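Local coordinates for DNA polymerase (Pyrobaculum calidifontis, PDB 5MDN), which probably catalyses DNA-directed DNA synthesis as a family B polymerase, adding deoxyribonucleotides to a growing strand with release of diphosphate, at residues A44-C49 and P78-K83; S59-V64 and R93-A98; V70-F75 and G386-N391. One frame throughout, in Å; residues are numbered along the deposited sequence.

Contact 1 of 3, residues A44-C49 and P78-K83; sequences AKCDKC and PTIFLK
K45 brings the aliphatic root of its side chain obliquely against the CD1-CE1 side of the F81 ring, a meeting between strands 41-46 and 77-86, the two central strands of the four-stranded sheet of a ferredoxin-like (RRM-type) beta-alpha-beta-beta-alpha-beta fold. The pairing illustrates how an antiparallel sheet sorts its side chains. Alternate residues go to opposite faces, so K45 and F81 share one face while A44 and L82 share the other. On the side of the sheet shared by K45 and F81, K45 CG stands 3.5 Å from F81 CE1. With CG anti to the backbone N (chi1 -163°), the lysine chain leaves its strand beside the ring and then bends at chi3 (54°). Its ammonium group ends at the hydroxyl of Y109 on strand 105-109, where K45 NZ is hydrogen-bonded. The ring edge, for its part, meets backbone, for the carbonyl carbon of A44 lies near the ring plane.

The backbone lock is a reciprocal pair of bonds, A44 N to L82 O and L82 N to A44 O, each 2.7 Å. It sets A44 CB 4.1 Å from L82 CB on the second face. Beyond this pair the strands splay, their directions lying 130° apart, and side chains take over from backbone bonds. C46 turns toward the partner strand and divides its contacts: SG rests 3.8 Å from I80 CG2, and CB faces the branch point of L82. The chain then curls back at C49, beyond the end of its strand, placing C49 CB 4.4 Å from L82 CD2.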
loop_
_atom_site.group_PDB
_atom_site.type_symbol
_atom_site.label_atom_id
_atom_site.label_comp_id
_atom_site.label_asym_id
_atom_site.label_seq_id
_atom_site.Cartn_x
_atom_site.Cartn_y
_atom_site.Cartn_z
ATOM N N ALA A 44 4.680 -32.971 -0.009
ATOM C CA ALA A 44 5.174 -33.582 1.218
ATOM C C ALA A 44 6.534 -34.190 0.918
ATOM O O ALA A 44 6.646 -35.056 0.046
ATOM C CB ALA A 44 4.201 -34.647 1.729
ATOM N N LYS A 45 7.562 -33.751 1.644
ATOM C CA LYS A 45 8.929 -34.189 1.373
ATOM C C LYS A 45 9.173 -35.524 2.070
ATOM O O LYS A 45 9.226 -35.595 3.302
ATOM C CB LYS A 45 9.926 -33.116 1.806
ATOM C CG LYS A 45 11.318 -33.286 1.208
ATOM C CD LYS A 45 12.265 -32.162 1.622
ATOM C CE LYS A 45 12.352 -31.977 3.127
ATOM N NZ LYS A 45 13.191 -30.789 3.458
ATOM N N CYS A 46 9.339 -36.578 1.275
ATOM C CA CYS A 46 9.424 -37.945 1.769
ATOM C C CYS A 46 10.867 -38.407 1.915
ATOM O O CYS A 46 11.715 -38.119 1.063
ATOM C CB CYS A 46 8.680 -38.894 0.827
ATOM S SG CYS A 46 9.262 -38.807 -0.874
ATOM N N ASP A 47 11.139 -39.125 3.002
ATOM C CA ASP A 47 12.369 -39.898 3.104
ATOM C C ASP A 47 12.231 -41.273 2.451
ATOM O O ASP A 47 13.164 -41.741 1.790
ATOM C CB ASP A 47 12.792 -40.020 4.575
ATOM C CG ASP A 47 11.744 -40.699 5.444
ATOM O OD1 ASP A 47 10.946 -41.512 4.921
ATOM O OD2 ASP A 47 11.726 -40.419 6.663
ATOM N N LYS A 48 11.088 -41.932 2.630
ATOM C CA LYS A 48 10.695 -43.077 1.816
ATOM C C LYS A 48 9.374 -42.739 1.140
ATOM O O LYS A 48 8.457 -42.223 1.789
ATOM C CB LYS A 48 10.561 -44.357 2.651
ATOM C CG LYS A 48 11.837 -45.186 2.764
ATOM C CD LYS A 48 12.853 -44.549 3.697
ATOM C CE LYS A 48 14.123 -45.384 3.763
ATOM N NZ LYS A 48 15.108 -44.852 4.744
ATOM N N CYS A 49 9.274 -43.029 -0.154
ATOM C CA CYS A 49 8.150 -42.583 -0.975
ATOM C C CYS A 49 7.209 -43.757 -1.239
ATOM O O CYS A 49 7.531 -44.659 -2.019
ATOM C CB CYS A 49 8.646 -41.960 -2.279
ATOM S SG CYS A 49 9.879 -42.929 -3.171
ATOM N N PRO A 78 17.590 -31.063 -6.443
ATOM C CA PRO A 78 16.409 -31.820 -6.878
ATOM C C PRO A 78 16.083 -32.914 -5.871
ATOM O O PRO A 78 16.902 -33.797 -5.609
ATOM C CB PRO A 78 16.842 -32.404 -8.231
ATOM C CG PRO A 78 18.334 -32.487 -8.144
ATOM C CD PRO A 78 18.779 -31.351 -7.262
ATOM N N THR A 79 14.884 -32.847 -5.298
ATOM C CA THR A 79 14.423 -33.817 -4.317
ATOM C C THR A 79 13.084 -34.394 -4.756
ATOM O O THR A 79 12.440 -33.901 -5.685
ATOM C CB THR A 79 14.301 -33.189 -2.920
ATOM O OG1 THR A 79 13.247 -32.220 -2.921
ATOM C CG2 THR A 79 15.604 -32.515 -2.517
ATOM N N ILE A 80 12.669 -35.457 -4.071
ATOM C CA ILE A 80 11.413 -36.145 -4.347
ATOM C C ILE A 80 10.359 -35.665 -3.359
ATOM O O ILE A 80 10.650 -35.455 -2.173
ATOM C CB ILE A 80 11.600 -37.673 -4.270
ATOM C CG1 ILE A 80 12.622 -38.137 -5.311
ATOM C CG2 ILE A 80 10.278 -38.400 -4.468
ATOM C CD1 ILE A 80 12.109 -38.098 -6.734
ATOM N N PHE A 81 9.127 -35.499 -3.842
ATOM C CA PHE A 81 7.998 -35.118 -3.004
ATOM C C PHE A 81 6.798 -36.005 -3.306
ATOM O O PHE A 81 6.680 -36.589 -4.386
ATOM C CB PHE A 81 7.583 -33.652 -3.221
ATOM C CG PHE A 81 8.641 -32.653 -2.862
ATOM C CD1 PHE A 81 8.793 -32.227 -1.555
ATOM C CD2 PHE A 81 9.460 -32.111 -3.839
ATOM C CE1 PHE A 81 9.754 -31.297 -1.220
ATOM C CE2 PHE A 81 10.423 -31.180 -3.511
ATOM C CZ PHE A 81 10.570 -30.772 -2.197
ATOM N N LEU A 82 5.908 -36.099 -2.321
ATOM C CA LEU A 82 4.554 -36.586 -2.541
ATOM C C LEU A 82 3.650 -35.390 -2.817
ATOM O O LEU A 82 3.585 -34.457 -2.011
ATOM C CB LEU A 82 4.047 -37.374 -1.333
ATOM C CG LEU A 82 4.789 -38.657 -0.956
ATOM C CD1 LEU A 82 4.034 -39.405 0.134
ATOM C CD2 LEU A 82 4.997 -39.546 -2.174
ATOM N N LYS A 83 2.951 -35.420 -3.948
ATOM C CA LYS A 83 2.007 -34.363 -4.307
ATOM C C LYS A 83 0.612 -34.825 -3.895
ATOM O O LYS A 83 -0.084 -35.516 -4.640
ATOM C CB LYS A 83 2.091 -34.038 -5.794
ATOM C CG LYS A 83 1.155 -32.920 -6.228
ATOM C CD LYS A 83 1.062 -32.809 -7.741
ATOM C CE LYS A 83 0.288 -31.563 -8.152
ATOM N NZ LYS A 83 -0.018 -31.549 -9.609
#

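Contact 2 of 3, residues S59-V64 and R93-A98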
loop_
_atom_site.group_PDB
_atom_site.type_symbol
_atom_site.label_atom_id
_atom_site.label_comp_id
_atom_site.label_asym_id
_atom_site.label_seq_id
_atom_site.Cartn_x
_atom_site.Cartn_y
_atom_site.Cartn_z
ATOM N N SER A 59 -6.642 -40.663 3.679
ATOM C CA SER A 59 -8.063 -40.801 3.374
ATOM C C SER A 59 -8.941 -40.907 4.616
ATOM O O SER A 59 -10.163 -40.761 4.499
ATOM C CB SER A 59 -8.286 -42.021 2.481
ATOM O OG SER A 59 -7.827 -41.778 1.162
ATOM N N ARG A 60 -8.366 -41.156 5.794
ATOM C CA ARG A 60 -9.173 -41.250 7.005
ATOM C C ARG A 60 -9.565 -39.890 7.568
ATOM O O ARG A 60 -10.498 -39.821 8.375
ATOM C CB ARG A 60 -8.430 -42.038 8.087
ATOM C CG ARG A 60 -7.171 -41.357 8.602
ATOM C CD ARG A 60 -6.955 -41.616 10.080
ATOM N NE ARG A 60 -7.496 -40.538 10.901
ATOM C CZ ARG A 60 -8.706 -40.550 11.451
ATOM N NH1 ARG A 60 -9.506 -41.592 11.273
ATOM N NH2 ARG A 60 -9.113 -39.524 12.186
ATOM N N VAL A 61 -8.878 -38.817 7.179
ATOM C CA VAL A 61 -9.135 -37.502 7.757
ATOM C C VAL A 61 -9.951 -36.646 6.795
ATOM O O VAL A 61 -10.698 -35.759 7.222
ATOM C CB VAL A 61 -7.816 -36.806 8.153
ATOM C CG1 VAL A 61 -7.012 -36.413 6.923
ATOM C CG2 VAL A 61 -8.086 -35.601 9.043
ATOM N N ALA A 62 -9.841 -36.919 5.499
ATOM C CA ALA A 62 -10.523 -36.136 4.478
ATOM C C ALA A 62 -10.415 -36.880 3.149
ATOM O O ALA A 62 -9.512 -37.703 2.973
ATOM C CB ALA A 62 -9.919 -34.727 4.355
ATOM N N PRO A 63 -11.318 -36.604 2.206
ATOM C CA PRO A 63 -11.226 -37.255 0.893
ATOM C C PRO A 63 -10.028 -36.749 0.104
ATOM O O PRO A 63 -9.707 -35.559 0.118
ATOM C CB PRO A 63 -12.548 -36.875 0.213
ATOM C CG PRO A 63 -12.987 -35.632 0.905
ATOM C CD PRO A 63 -12.533 -35.779 2.327
ATOM N N VAL A 64 -9.363 -37.673 -0.587
ATOM C CA VAL A 64 -8.153 -37.387 -1.346
ATOM C C VAL A 64 -8.386 -37.782 -2.799
ATOM O O VAL A 64 -8.870 -38.885 -3.078
ATOM C CB VAL A 64 -6.932 -38.130 -0.771
ATOM C CG1 VAL A 64 -5.690 -37.843 -1.600
ATOM C CG2 VAL A 64 -6.712 -37.738 0.683
ATOM N N ARG A 93 -6.135 -27.979 5.062
ATOM C CA ARG A 93 -5.549 -27.865 6.397
ATOM C C ARG A 93 -5.587 -29.198 7.133
ATOM O O ARG A 93 -4.594 -29.609 7.744
ATOM C CB ARG A 93 -6.272 -26.800 7.225
ATOM C CG ARG A 93 -5.975 -25.353 6.872
ATOM C CD ARG A 93 -4.607 -24.940 7.417
ATOM N NE ARG A 93 -4.263 -23.562 7.078
ATOM C CZ ARG A 93 -4.707 -22.508 7.756
ATOM N NH1 ARG A 93 -5.500 -22.688 8.803
ATOM N NH2 ARG A 93 -4.360 -21.279 7.394
ATOM N N LYS A 94 -6.737 -29.879 7.103
ATOM C CA LYS A 94 -6.845 -31.193 7.731
ATOM C C LYS A 94 -5.806 -32.154 7.172
ATOM O O LYS A 94 -5.183 -32.913 7.923
ATOM C CB LYS A 94 -8.256 -31.751 7.541
ATOM C CG LYS A 94 -9.336 -30.971 8.272
ATOM C CD LYS A 94 -10.687 -31.655 8.150
ATOM C CE LYS A 94 -11.276 -31.478 6.758
ATOM N NZ LYS A 94 -12.661 -32.025 6.669
ATOM N N LEU A 95 -5.605 -32.135 5.854
ATOM C CA LEU A 95 -4.640 -33.039 5.241
ATOM C C LEU A 95 -3.209 -32.602 5.532
ATOM O O LEU A 95 -2.326 -33.446 5.711
ATOM C CB LEU A 95 -4.888 -33.122 3.738
ATOM C CG LEU A 95 -6.276 -33.644 3.370
ATOM C CD1 LEU A 95 -6.623 -33.299 1.938
ATOM C CD2 LEU A 95 -6.347 -35.146 3.586
ATOM N N ARG A 96 -2.959 -31.290 5.574
ATOM C CA ARG A 96 -1.627 -30.788 5.904
ATOM C C ARG A 96 -1.163 -31.294 7.266
ATOM O O ARG A 96 -0.076 -31.869 7.392
ATOM C CB ARG A 96 -1.619 -29.259 5.872
ATOM C CG ARG A 96 -0.459 -28.639 6.636
ATOM C CD ARG A 96 -0.395 -27.134 6.441
ATOM N NE ARG A 96 0.567 -26.512 7.347
ATOM C CZ ARG A 96 1.251 -25.408 7.067
ATOM N NH1 ARG A 96 1.091 -24.806 5.897
ATOM N NH2 ARG A 96 2.102 -24.911 7.954
ATOM N N GLU A 97 -1.974 -31.074 8.302
ATOM C CA GLU A 97 -1.586 -31.481 9.648
ATOM C C GLU A 97 -1.503 -32.998 9.768
ATOM O O GLU A 97 -0.566 -33.530 10.376
ATOM C CB GLU A 97 -2.574 -30.910 10.661
ATOM C CG GLU A 97 -2.568 -29.391 10.736
ATOM C CD GLU A 97 -3.813 -28.835 11.398
ATOM O OE1 GLU A 97 -4.750 -29.620 11.658
ATOM O OE2 GLU A 97 -3.853 -27.613 11.663
ATOM N N ALA A 98 -2.482 -33.710 9.203
ATOM C CA ALA A 98 -2.467 -35.168 9.255
ATOM C C ALA A 98 -1.269 -35.743 8.509
ATOM O O ALA A 98 -0.705 -36.762 8.924
ATOM C CB ALA A 98 -3.769 -35.728 8.685
#
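V61 overlaps K94, L95 and A98 of helix 92-100 with its two methyls. CG1 touches both L95 CD2, at 3.6 Å, and A98 CB, at 3.8 Å, while CG2 lies over the root of K94, 4.1 Å from its CB. From the helix side the main probe is L95. With CG anti to the carbonyl carbon (chi1 -60°), its chain carries the CD2 branch toward the other segment, where it meets A62 CB at 3.7 Å and V64 CG2 at 3.9 Å as well as the V61 methyl. One leucine methyl thus touches two loop residues and the first residue of strand 64-74.

The contact exemplifies how the helix-to-strand loop of a ferredoxin-like beta-alpha-beta-beta-alpha-beta unit packs against its second helix. Residues 59-64 connect helix 51-58 to strand 64-74, and they meet helix 92-100 here. L58, at the end of the first helix, extends the same apolar seam by touching both V64 and A98. The join is apolar packing. K94 bends at its third torsion, bringing CE within 4.3 Å of A62 CB, and its NZ goes on to a long, weak ion pair with OD1 of D91.

Contact 3 of 3, residues V70-F75 and G386-N391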
loop_
_atom_site.group_PDB
_atom_site.type_symbol
_atom_site.label_atom_id
_atom_site.label_comp_id
_atom_site.label_asym_id
_atom_site.label_seq_id
_atom_site.Cartn_x
_atom_site.Cartn_y
_atom_site.Cartn_z
ATOM N N VAL A 70 6.436 -36.822 -7.328
ATOM C CA VAL A 70 7.004 -35.823 -8.220
ATOM C C VAL A 70 8.450 -35.556 -7.826
ATOM O O VAL A 70 8.865 -35.776 -6.685
ATOM C CB VAL A 70 6.194 -34.508 -8.210
ATOM C CG1 VAL A 70 4.817 -34.726 -8.822
ATOM C CG2 VAL A 70 6.073 -33.965 -6.791
ATOM N N GLU A 71 9.216 -35.068 -8.798
ATOM C CA GLU A 71 10.588 -34.622 -8.591
ATOM C C GLU A 71 10.652 -33.129 -8.870
ATOM O O GLU A 71 10.376 -32.695 -9.995
ATOM C CB GLU A 71 11.560 -35.373 -9.501
ATOM C CG GLU A 71 13.021 -35.061 -9.226
ATOM C CD GLU A 71 13.915 -35.356 -10.415
ATOM O OE1 GLU A 71 13.642 -36.337 -11.138
ATOM O OE2 GLU A 71 14.892 -34.607 -10.627
ATOM N N ARG A 72 11.008 -32.348 -7.853
ATOM C CA ARG A 72 11.142 -30.908 -8.002
ATOM C C ARG A 72 12.396 -30.445 -7.274
ATOM O O ARG A 72 13.061 -31.216 -6.575
ATOM C CB ARG A 72 9.905 -30.167 -7.476
ATOM C CG ARG A 72 8.590 -30.792 -7.909
ATOM C CD ARG A 72 7.475 -29.774 -8.039
ATOM N NE ARG A 72 6.278 -30.390 -8.605
ATOM C CZ ARG A 72 6.111 -30.645 -9.899
ATOM N NH1 ARG A 72 7.064 -30.335 -10.769
ATOM N NH2 ARG A 72 4.992 -31.214 -10.326
ATOM N N ARG A 73 12.713 -29.168 -7.444
ATOM C CA ARG A 73 13.877 -28.572 -6.811
ATOM C C ARG A 73 13.505 -27.982 -5.457
ATOM O O ARG A 73 12.379 -27.528 -5.242
ATOM C CB ARG A 73 14.478 -27.486 -7.702
ATOM C CG ARG A 73 14.699 -27.911 -9.141
ATOM C CD ARG A 73 15.138 -26.733 -9.994
ATOM N NE ARG A 73 16.495 -26.303 -9.664
ATOM C CZ ARG A 73 17.126 -25.296 -10.259
ATOM N NH1 ARG A 73 16.521 -24.612 -11.219
ATOM N NH2 ARG A 73 18.362 -24.977 -9.898
ATOM N N PHE A 74 14.471 -27.991 -4.540
ATOM C CA PHE A 74 14.301 -27.386 -3.222
ATOM C C PHE A 74 15.623 -26.725 -2.859
ATOM O O PHE A 74 16.600 -27.420 -2.559
ATOM C CB PHE A 74 13.894 -28.431 -2.183
ATOM C CG PHE A 74 13.557 -27.853 -0.839
ATOM C CD1 PHE A 74 12.468 -27.010 -0.688
ATOM C CD2 PHE A 74 14.317 -28.163 0.277
ATOM C CE1 PHE A 74 12.149 -26.478 0.547
ATOM C CE2 PHE A 74 14.002 -27.635 1.516
ATOM C CZ PHE A 74 12.916 -26.791 1.650
ATOM N N PHE A 75 15.648 -25.390 -2.885
ATOM C CA PHE A 75 16.891 -24.621 -2.799
ATOM C C PHE A 75 17.912 -25.108 -3.824
ATOM O O PHE A 75 19.104 -25.236 -3.536
ATOM C CB PHE A 75 17.478 -24.669 -1.387
ATOM C CG PHE A 75 16.685 -23.903 -0.370
ATOM C CD1 PHE A 75 16.825 -22.530 -0.261
ATOM C CD2 PHE A 75 15.807 -24.555 0.480
ATOM C CE1 PHE A 75 16.105 -21.819 0.676
ATOM C CE2 PHE A 75 15.080 -23.847 1.421
ATOM C CZ PHE A 75 15.232 -22.476 1.519
ATOM N N GLY A 386 10.366 -24.856 -11.647
ATOM C CA GLY A 386 10.328 -26.161 -11.017
ATOM C C GLY A 386 10.828 -26.187 -9.591
ATOM O O GLY A 386 11.342 -27.216 -9.142
ATOM N N GLU A 387 10.686 -25.083 -8.861
ATOM C CA GLU A 387 11.193 -24.962 -7.502
ATOM C C GLU A 387 10.039 -24.986 -6.511
ATOM O O GLU A 387 9.071 -24.233 -6.662
ATOM C CB GLU A 387 11.996 -23.671 -7.331
ATOM C CG GLU A 387 13.059 -23.746 -6.249
ATOM C CD GLU A 387 14.443 -23.989 -6.816
ATOM O OE1 GLU A 387 14.667 -23.640 -7.994
ATOM O OE2 GLU A 387 15.302 -24.535 -6.089
ATOM N N VAL A 388 10.146 -25.848 -5.505
ATOM C CA VAL A 388 9.187 -25.866 -4.408
ATOM C C VAL A 388 9.498 -24.716 -3.462
ATOM O O VAL A 388 10.664 -24.433 -3.162
ATOM C CB VAL A 388 9.226 -27.227 -3.686
ATOM C CG1 VAL A 388 8.594 -27.133 -2.306
ATOM C CG2 VAL A 388 8.517 -28.283 -4.522
ATOM N N ALA A 389 8.452 -24.045 -2.991
ATOM C CA ALA A 389 8.625 -22.869 -2.153
ATOM C C ALA A 389 8.877 -23.271 -0.700
ATOM O O ALA A 389 8.244 -24.201 -0.192
ATOM C CB ALA A 389 7.393 -21.973 -2.231
ATOM N N PRO A 390 9.801 -22.595 -0.016
ATOM C CA PRO A 390 9.964 -22.818 1.429
ATOM C C PRO A 390 8.743 -22.366 2.219
ATOM O O PRO A 390 7.745 -21.926 1.641
ATOM C CB PRO A 390 11.207 -21.988 1.782
ATOM C CG PRO A 390 11.895 -21.727 0.478
ATOM C CD PRO A 390 10.818 -21.678 -0.557
ATOM N N ASN A 391 8.814 -22.457 3.542
ATOM C CA ASN A 391 7.693 -22.149 4.418
ATOM C C ASN A 391 7.897 -20.820 5.133
ATOM O O ASN A 391 8.995 -20.259 5.167
ATOM C CB ASN A 391 7.472 -23.275 5.432
ATOM C CG ASN A 391 6.890 -24.516 4.796
ATOM O OD1 ASN A 391 6.040 -24.431 3.907
ATOM N ND2 ASN A 391 7.337 -25.679 5.250
#
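E387 and R73, the two residues with most surface buried here, meet at a single backbone bridge, with V388 third in buried surface. R73 bonds through both its backbone N-H and its backbone O: the N-H goes to G386 O at 2.9 Å, and the O accepts the N-H of V388 at 2.8 Å. Side chains build on that clamp in different ways. E387 OE1 lies over one face of the R73 guanidinium, offset toward its rim, the carboxylate plane turned 47° from it. R73 NE and E387 OE1 are a long 3.6 Å apart and no N-H points at the oxygen, so only charge attraction links them. The glutamate chain, bent at its second torsion (chi2 100°), folds back over the strand end, where OE2 accepts a hydrogen bond from the backbone N of G76 in the turn that follows F75. An alanine in place of this glutamate is likely to leave that turn N-H without its acceptor and the R73 guanidinium without its neighbouring counter-charge.

V388 points inward instead. The V388 and R72 side chains cross at about a right angle, V388 CG2 standing 3.8 Å from R72 CB. The V388 side chain also touches F81, Y43 and Y109 of the sheet, while its CG1 lies 4.2 Å from F74 CD1. Farther along, the F75 ring meets P390 obliquely, F75 CZ standing 3.6 Å from P390 CG; F75 also sets CD2 over the centre of the F74 ring.

The bridge follows directly on a helix end: G386, with positive phi, closes helix 370-384 in a Schellman motif. A segment leaving such a helix C-terminus here docks on the edge strand of a ferredoxin-like sheet, joining the N-terminal part of this family B polymerase to its polymerase region.

From the N terminus the chain visits 44-49, 59-64, 70-75, 78-83, 93-98 and 386-391 in turn, so the three contacts cross pairwise and none nests in another. Contact 1 closes a span of 28 residues, returning strand 77-86 to strand 41-46. Contact 2, shifted along by about half that span, closes another 28 and brings helix 92-100 to the loop ahead of strand 64-74. Contact 3 starts inside both spans but closes 310 residues later, tying the sheet's edge strand to the polymerase region. Contacts 1 and 3 touch through neighbouring strands, with T79 N 2.8 Å from R72 O; the centre of contact 2 lies about 17 Å from that of contact 1.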